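Local coordinates for protein PBP5 (Haemophilus influenzae, PDB 3A3J) that removes the terminal D-alanine from the peptide side chains of cell wall precursors, as a serine-type D-alanyl-D-alanine carboxypeptidase, at residues Asn188-Asp193 / Leu213-Thr218. Residues are numbered along the deposited sequence; the frame is centred on the assembly and turned at random.
Sequences NGLLWD and LVASAT
Leu213 reaches out from its strand and splits its two methyl groups between two residues of the 188-193 loop. CD1 of Leu213 lies against the carboxamide of Asn188, 4.1 Å from Asn188 CG. The two side chains cross at about a right angle. CD2 of Leu213 meets CD1 of Leu190 at 4.1 Å. CD1 of Leu190 is also 4.4 Å from CB of Ala215, two residues further along the strand. Leu213 and Ala215 are both on the strand face turned to the loop, while Val214 and Ser216 point away from it. The contact is small and buried. No hydrogen bond spans it, and only side chains meet.

The amide of Asn188 is turned back on its own chain. Its CG is anti to the backbone N (chi1 173°), with chi2 near zero. Asn188 OD1 accepts a weak hydrogen bond from Leu190 N at 3.0 Å. The bond is bent, with an N-H...O angle of 134°. The 3-10 turn at 189-192 carries Leu190 toward the strand. Its backbone bonds include Leu191 N to Asn188 O at 3.1 Å.

Val198 of strand 197-206 touches both Asn188 and Leu190. Ser242 of helix 235-252 touches both Leu190 and Leu213. Backbone hydrogen bonds tie the 213-218 segment to strands 197-206 and 224-232 on its two sides.

Leu213 also touches Thr203, next to Lys202, the probable substrate-binding lysine of the KTG motif. The arrangement packs a connecting loop with a 3-10 turn on the helix 235-252 face of the five-stranded antiparallel sheet, in the penicillin-binding fold shared by S11 peptidases and serine beta-lactamases.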
# COMPACT_ATOMS: atom_id res chain seq x y z
N ASN A 188 -12.68 6.81 -9.27
CA ASN A 188 -11.68 5.96 -9.96
C ASN A 188 -12.43 5.24 -11.13
O ASN A 188 -13.12 4.22 -10.90
CB ASN A 188 -11.06 4.94 -8.95
CG ASN A 188 -10.17 3.95 -9.61
OD1 ASN A 188 -9.94 4.00 -10.84
ND2 ASN A 188 -9.65 2.99 -8.82
N GLY A 189 -12.41 5.85 -12.33
CA GLY A 189 -13.14 5.26 -13.49
C GLY A 189 -12.76 3.79 -13.74
O GLY A 189 -13.55 2.98 -14.25
N LEU A 190 -11.54 3.41 -13.36
CA LEU A 190 -11.05 2.03 -13.68
C LEU A 190 -11.89 0.96 -13.03
O LEU A 190 -11.85 -0.21 -13.40
CB LEU A 190 -9.55 1.88 -13.42
CG LEU A 190 -8.69 2.80 -14.28
CD1 LEU A 190 -7.22 2.64 -13.90
CD2 LEU A 190 -8.83 2.55 -15.80
N LEU A 191 -12.71 1.33 -12.07
CA LEU A 191 -13.54 0.32 -11.43
C LEU A 191 -14.65 -0.13 -12.39
O LEU A 191 -15.34 -1.14 -12.14
CB LEU A 191 -14.19 0.89 -10.18
CG LEU A 191 -13.34 1.33 -8.96
CD1 LEU A 191 -14.26 2.08 -7.86
CD2 LEU A 191 -12.64 0.16 -8.34
N TRP A 192 -14.92 0.67 -13.42
CA TRP A 192 -15.96 0.27 -14.36
C TRP A 192 -15.32 -0.54 -15.52
O TRP A 192 -16.03 -1.02 -16.40
CB TRP A 192 -16.69 1.51 -14.91
CG TRP A 192 -17.68 2.03 -13.97
CD1 TRP A 192 -18.99 1.70 -13.89
CD2 TRP A 192 -17.41 2.93 -12.85
NE1 TRP A 192 -19.60 2.39 -12.83
CE2 TRP A 192 -18.65 3.13 -12.17
CE3 TRP A 192 -16.26 3.55 -12.35
CZ2 TRP A 192 -18.77 3.97 -11.02
CZ3 TRP A 192 -16.39 4.44 -11.21
CH2 TRP A 192 -17.64 4.63 -10.59
N ASP A 193 -13.99 -0.67 -15.55
CA ASP A 193 -13.35 -1.26 -16.71
C ASP A 193 -13.34 -2.76 -16.61
O ASP A 193 -12.53 -3.34 -15.89
CB ASP A 193 -11.95 -0.69 -16.89
CG ASP A 193 -11.36 -1.05 -18.25
OD1 ASP A 193 -11.84 -2.01 -18.87
OD2 ASP A 193 -10.38 -0.38 -18.67
N LEU A 213 -3.46 9.39 -9.23
CA LEU A 213 -4.34 8.26 -8.95
C LEU A 213 -3.48 7.15 -8.42
O LEU A 213 -2.40 6.97 -8.89
CB LEU A 213 -4.99 7.78 -10.27
CG LEU A 213 -5.71 6.42 -10.32
CD1 LEU A 213 -6.84 6.35 -9.35
CD2 LEU A 213 -6.20 5.93 -11.75
N VAL A 214 -3.98 6.40 -7.46
CA VAL A 214 -3.34 5.22 -6.98
C VAL A 214 -4.25 4.06 -7.34
O VAL A 214 -5.39 4.04 -6.95
CB VAL A 214 -3.14 5.32 -5.43
CG1 VAL A 214 -2.56 4.00 -4.89
CG2 VAL A 214 -2.14 6.39 -5.18
N ALA A 215 -3.78 3.12 -8.14
CA ALA A 215 -4.66 2.03 -8.54
C ALA A 215 -4.02 0.71 -8.19
O ALA A 215 -2.81 0.60 -8.10
CB ALA A 215 -4.98 2.12 -10.10
N SER A 216 -4.84 -0.29 -7.94
CA SER A 216 -4.31 -1.58 -7.75
C SER A 216 -5.25 -2.54 -8.46
O SER A 216 -6.47 -2.31 -8.47
CB SER A 216 -4.22 -1.91 -6.26
OG SER A 216 -3.69 -3.24 -6.05
N ALA A 217 -4.68 -3.59 -9.07
CA ALA A 217 -5.41 -4.59 -9.90
C ALA A 217 -4.79 -5.97 -9.68
O ALA A 217 -3.60 -6.06 -9.37
CB ALA A 217 -5.30 -4.27 -11.35
N THR A 218 -5.61 -7.01 -9.83
CA THR A 218 -5.18 -8.37 -9.66
C THR A 218 -5.43 -9.23 -10.92
O THR A 218 -6.17 -8.86 -11.85
CB THR A 218 -5.91 -9.10 -8.57
OG1 THR A 218 -7.27 -9.19 -8.95
CG2 THR A 218 -5.76 -8.40 -7.16